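PDB 2INC: TouB protein from Pseudomonas stutzeri, which is a small ubiquitin-like component of toluene/o-xylene monooxygenase, a system that probably hydroxylates aromatic hydrocarbons. Local coordinates for residues I4-E9 with E30-H35; E9-I14 with N38-P43. All blocks are in the same frame, centred on the assembly; numbering follows the deposited sequence.

Interaction 1. Residues I4-E9 with E30-H35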
# COMPACT_ATOMS: atom_id res chain seq x y z
N ILE C 4 -33.49 39.48 25.89
CA ILE C 4 -34.11 39.55 24.59
C ILE C 4 -33.10 39.13 23.52
O ILE C 4 -31.88 39.07 23.77
CB ILE C 4 -34.72 40.98 24.27
CG1 ILE C 4 -33.65 42.06 24.36
CG2 ILE C 4 -35.92 41.30 25.20
CD1 ILE C 4 -33.06 42.47 23.06
N MET C 5 -33.63 38.87 22.33
CA MET C 5 -32.85 38.57 21.11
C MET C 5 -32.92 39.75 20.13
O MET C 5 -34.00 40.16 19.67
CB MET C 5 -33.36 37.27 20.39
CG MET C 5 -33.38 36.00 21.29
SD MET C 5 -31.80 35.66 22.07
CE MET C 5 -32.08 34.01 22.76
N SER C 6 -31.76 40.27 19.80
CA SER C 6 -31.63 41.49 19.02
C SER C 6 -31.34 41.14 17.60
O SER C 6 -30.32 40.53 17.34
CB SER C 6 -30.44 42.27 19.58
OG SER C 6 -30.06 43.32 18.70
N ASN C 7 -32.24 41.52 16.69
CA ASN C 7 -32.08 41.40 15.26
C ASN C 7 -31.82 42.85 14.74
O ASN C 7 -32.75 43.61 14.44
CB ASN C 7 -33.39 40.85 14.64
CG ASN C 7 -33.25 40.50 13.18
OD1 ASN C 7 -32.14 40.27 12.67
ND2 ASN C 7 -34.37 40.42 12.48
N PHE C 8 -30.55 43.22 14.65
CA PHE C 8 -30.16 44.59 14.40
C PHE C 8 -30.14 44.88 12.90
O PHE C 8 -29.64 44.05 12.11
CB PHE C 8 -28.81 44.88 15.05
CG PHE C 8 -28.58 46.34 15.32
CD1 PHE C 8 -28.84 46.87 16.58
CD2 PHE C 8 -28.14 47.19 14.31
CE1 PHE C 8 -28.64 48.24 16.85
CE2 PHE C 8 -27.96 48.56 14.57
CZ PHE C 8 -28.22 49.07 15.84
N GLU C 9 -30.69 46.04 12.49
CA GLU C 9 -30.83 46.29 11.05
C GLU C 9 -29.47 46.29 10.41
O GLU C 9 -28.50 46.83 10.97
CB GLU C 9 -31.55 47.61 10.76
CG GLU C 9 -31.67 47.91 9.28
CD GLU C 9 -32.59 49.11 9.00
OE1 GLU C 9 -33.06 49.77 9.96
OE2 GLU C 9 -32.82 49.39 7.81
N GLU C 30 -29.82 51.11 22.55
CA GLU C 30 -28.43 51.38 22.96
C GLU C 30 -27.68 50.10 23.30
O GLU C 30 -26.58 49.85 22.78
CB GLU C 30 -28.43 52.34 24.17
CG GLU C 30 -27.10 52.49 24.89
CD GLU C 30 -26.08 53.34 24.11
OE1 GLU C 30 -26.40 53.75 22.95
OE2 GLU C 30 -24.96 53.59 24.65
N LYS C 31 -28.26 49.31 24.19
CA LYS C 31 -27.70 48.05 24.62
C LYS C 31 -27.48 47.10 23.45
O LYS C 31 -26.44 46.49 23.34
CB LYS C 31 -28.57 47.41 25.69
CG LYS C 31 -28.21 47.91 27.09
CD LYS C 31 -29.31 47.60 28.07
CE LYS C 31 -28.90 47.90 29.49
NZ LYS C 31 -30.09 47.73 30.39
N CYS C 32 -28.46 47.00 22.56
CA CYS C 32 -28.31 46.25 21.32
C CYS C 32 -27.20 46.79 20.40
O CYS C 32 -26.32 46.03 19.96
CB CYS C 32 -29.64 46.23 20.57
SG CYS C 32 -30.89 45.32 21.52
N ALA C 33 -27.24 48.11 20.14
CA ALA C 33 -26.28 48.77 19.25
C ALA C 33 -24.87 48.39 19.61
O ALA C 33 -24.04 48.23 18.73
CB ALA C 33 -26.45 50.32 19.33
N TYR C 34 -24.61 48.25 20.90
CA TYR C 34 -23.29 47.92 21.41
C TYR C 34 -22.69 46.64 20.76
O TYR C 34 -21.47 46.49 20.65
CB TYR C 34 -23.40 47.75 22.93
CG TYR C 34 -22.10 47.36 23.58
CD1 TYR C 34 -21.20 48.34 24.00
CD2 TYR C 34 -21.75 46.03 23.76
CE1 TYR C 34 -19.99 47.99 24.59
CE2 TYR C 34 -20.52 45.68 24.34
CZ TYR C 34 -19.66 46.66 24.76
OH TYR C 34 -18.46 46.33 25.34
N HIS C 35 -23.57 45.72 20.36
CA HIS C 35 -23.14 44.42 19.84
C HIS C 35 -23.16 44.38 18.32
O HIS C 35 -22.88 43.33 17.73
CB HIS C 35 -24.01 43.30 20.42
CG HIS C 35 -23.81 43.10 21.89
ND1 HIS C 35 -22.64 42.59 22.43
CD2 HIS C 35 -24.61 43.39 22.94
CE1 HIS C 35 -22.74 42.57 23.75
NE2 HIS C 35 -23.92 43.05 24.09
O HOH W 1 -27.56 43.81 18.29

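Interaction 2. Residues E9-I14 with N38-P43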
# COMPACT_ATOMS: atom_id res chain seq x y z
N GLU C 9 -30.69 46.04 12.49
CA GLU C 9 -30.83 46.29 11.05
C GLU C 9 -29.47 46.29 10.41
O GLU C 9 -28.50 46.83 10.97
CB GLU C 9 -31.55 47.61 10.76
CG GLU C 9 -31.67 47.91 9.28
CD GLU C 9 -32.59 49.11 9.00
OE1 GLU C 9 -33.06 49.77 9.96
OE2 GLU C 9 -32.82 49.39 7.81
N ARG C 10 -29.40 45.60 9.26
CA ARG C 10 -28.16 45.47 8.46
C ARG C 10 -27.07 44.54 9.03
O ARG C 10 -26.06 44.31 8.35
CB ARG C 10 -27.56 46.85 8.18
CG ARG C 10 -28.53 47.77 7.46
CD ARG C 10 -27.90 49.12 7.32
NE ARG C 10 -26.84 49.02 6.33
CZ ARG C 10 -27.03 49.15 5.02
NH1 ARG C 10 -28.25 49.45 4.55
NH2 ARG C 10 -26.00 49.00 4.20
N ASP C 11 -27.23 44.08 10.27
CA ASP C 11 -26.40 42.98 10.79
C ASP C 11 -26.82 41.63 10.11
O ASP C 11 -27.83 41.57 9.38
CB ASP C 11 -26.52 42.87 12.31
CG ASP C 11 -25.24 42.34 12.97
OD1 ASP C 11 -24.40 41.68 12.30
OD2 ASP C 11 -25.05 42.57 14.18
N PHE C 12 -26.07 40.56 10.38
CA PHE C 12 -26.31 39.25 9.73
C PHE C 12 -26.80 38.21 10.70
O PHE C 12 -27.15 37.12 10.28
CB PHE C 12 -25.03 38.71 9.09
CG PHE C 12 -24.13 37.99 10.07
CD1 PHE C 12 -24.01 36.58 10.04
CD2 PHE C 12 -23.44 38.70 11.04
CE1 PHE C 12 -23.19 35.90 10.94
CE2 PHE C 12 -22.58 38.01 11.94
CZ PHE C 12 -22.48 36.59 11.88
N VAL C 13 -26.83 38.56 12.00
CA VAL C 13 -27.06 37.57 13.04
C VAL C 13 -27.94 38.12 14.15
O VAL C 13 -27.82 39.29 14.51
CB VAL C 13 -25.72 37.07 13.60
CG1 VAL C 13 -25.00 38.13 14.47
CG2 VAL C 13 -25.89 35.73 14.31
N ILE C 14 -28.82 37.28 14.69
CA ILE C 14 -29.60 37.62 15.89
C ILE C 14 -28.74 37.27 17.11
O ILE C 14 -27.96 36.28 17.10
CB ILE C 14 -30.97 36.90 15.88
CG1 ILE C 14 -31.66 37.11 14.50
CG2 ILE C 14 -31.81 37.37 17.03
CD1 ILE C 14 -33.14 36.64 14.40
N ASN C 38 -20.47 49.59 14.63
CA ASN C 38 -19.01 49.57 14.74
C ASN C 38 -18.41 48.17 14.96
O ASN C 38 -17.22 48.04 15.27
CB ASN C 38 -18.52 50.52 15.85
CG ASN C 38 -18.65 51.98 15.44
OD1 ASN C 38 -18.30 52.35 14.29
ND2 ASN C 38 -19.19 52.80 16.34
N ARG C 39 -19.24 47.14 14.78
CA ARG C 39 -18.77 45.77 14.81
C ARG C 39 -18.53 45.11 13.43
O ARG C 39 -17.42 44.69 13.23
CB ARG C 39 -19.46 44.92 15.90
CG ARG C 39 -18.89 45.20 17.33
CD ARG C 39 -19.55 44.32 18.41
NE ARG C 39 -19.19 44.75 19.76
CZ ARG C 39 -18.15 44.28 20.45
NH1 ARG C 39 -17.36 43.37 19.92
NH2 ARG C 39 -17.89 44.73 21.67
N ARG C 40 -19.80 45.04 13.03
CA ARG C 40 -20.44 44.89 11.88
C ARG C 40 -21.47 45.79 11.22
O ARG C 40 -21.85 45.43 10.21
CB ARG C 40 -21.04 43.57 11.94
CG ARG C 40 -20.21 42.58 12.26
CD ARG C 40 -20.94 41.25 12.56
NE ARG C 40 -20.58 40.90 13.88
CZ ARG C 40 -21.31 40.85 14.92
NH1 ARG C 40 -22.59 40.96 14.93
NH2 ARG C 40 -20.68 40.52 15.87
N VAL C 41 -21.95 46.91 11.73
CA VAL C 41 -22.85 47.80 11.02
C VAL C 41 -22.24 49.20 11.22
O VAL C 41 -21.71 49.50 12.31
CB VAL C 41 -24.27 47.73 11.62
CG1 VAL C 41 -25.21 48.61 10.83
CG2 VAL C 41 -24.78 46.28 11.65
N HIS C 42 -22.26 50.02 10.16
CA HIS C 42 -21.77 51.42 10.25
C HIS C 42 -22.83 52.24 10.95
O HIS C 42 -24.01 52.00 10.72
CB HIS C 42 -21.56 52.05 8.88
CG HIS C 42 -20.56 51.35 8.00
ND1 HIS C 42 -20.93 50.42 7.05
CD2 HIS C 42 -19.21 51.47 7.91
CE1 HIS C 42 -19.86 49.99 6.41
NE2 HIS C 42 -18.80 50.60 6.92
N PRO C 43 -22.43 53.23 11.77
CA PRO C 43 -23.36 54.22 12.35
C PRO C 43 -24.22 54.93 11.29
O PRO C 43 -23.82 55.03 10.11
CB PRO C 43 -22.44 55.25 12.99
CG PRO C 43 -21.15 54.51 13.28
CD PRO C 43 -21.02 53.47 12.19
O HOH W 2 -23.95 45.88 7.71

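Interaction 1. Residues I4-E9 with E30-H35
Cys32 and Ala33 of helix 25-33 rest on Ile4, Ser6 and Phe8 of strand 2-8, the helix-on-sheet packing that makes the core of this ubiquitin-like fold. Three inward-pointing residues of the strand, two apart in sequence, meet the helix, and the backbones come closest at Ser6 and Cys32, with CA atoms 6.2 Å apart. Cys32 gives the largest share of the contact. Its SG lies beside its own backbone N and anti to the carbonyl carbon (chi1 -65°), a setting that directs the sulfur at the strand between Ile4 and Ser6. There SG meets CD1 of Ile4 at 3.9 Å and CB of Ser6 at 3.6 Å. The hydroxyl of Ser6 sits alongside, its OG 3.5 Å from CB of Cys32, and makes no direct hydrogen bond to the helix. A water links the two instead, lying 2.6 Å from Ser6 OG and 3.0 Å from Cys32 O, so a backbone carbonyl of the helix is joined to the strand through a polar bridge within apolar packing. The CB of Cys32 also lies near CD1 of Phe8. Ala33 follows with its methyl directed away from the strand overall, yet it still touches the Phe8 ring. Ile79 of the neighbouring strand 76-82 and Leu49 of strand 48-53 also touch the Phe8 side chain. Phe8 has CG anti to its N (chi1 -157°), which carries the ring toward the helix backbone; it reaches Ala33 obliquely, with CE1 3.4 Å from Ala33 CA and 3.9 Å from Ala33 CB.

Interaction 2. Residues E9-I14 with N38-P43
Asp11 and Arg40 form a salt bridge between two loops of the ubiquitin-like fold: the 9-14 connection leading from strand 2-8 into strand 14-19, and the 38-43 segment after helix 25-33. Arg40 presents NH1 at the edge of its guanidinium to the carboxylate, 3.0 Å from Asp11 OD2; the same nitrogen also gives a weak but nearly straight hydrogen bond to Asp11 OD1 (3.3 Å, 170°). One nitrogen thus faces both oxygens, the two planes being turned 33° apart. Each oxygen has another partner. OD1 accepts the backbone N-H of Phe12 at 2.8 Å, on its anti side and somewhat out of the carboxylate plane, while OD2 is hydrogen-bonded to Ser36 OG. With an alanine here in place of Asp11, Arg40 NH1 would probably lose its countercharge, and the Phe12 N-H and Ser36 OG would lose the carboxylate that holds them. The arginine chain passes the Phe12 ring at its edge, with Arg40 CD 3.7 Å from Phe12 CE2. Its guanidinium also makes a cation-pi contact with an aromatic side chain of another protein's chain, while the polar end of Arg10 finds its strongest partner in a polar side chain there. The backbone carbonyls are joined by a water that donates to Arg10 O at 2.7 Å and, weakly, to Arg40 O. Val41 adds the apolar part of the contact: CG1 lies 4.0 Å from Arg10 CB, and CG2 packs 3.6 Å from Asp11 N.

How the interactions relate
From the N terminus, the chain runs along strand 2-8 through 4-9 and continues directly into 9-14, Glu9 belonging to both interactions. It then passes strand 14-19 and reaches helix 25-33, where 30-35 returns to strand 2-8 and closes the loop of interaction 1. Interaction 2 closes only later, when 38-43 comes back to 9-14. The two loops therefore cross. Interaction 1 joins helix to sheet close to the centre of the folded chain, and interaction 2 ties the loops that follow strand 2-8 and helix 25-33. The later segments are also joined to each other, by a probable hydrogen bond from Arg39 NE to Tyr34 O.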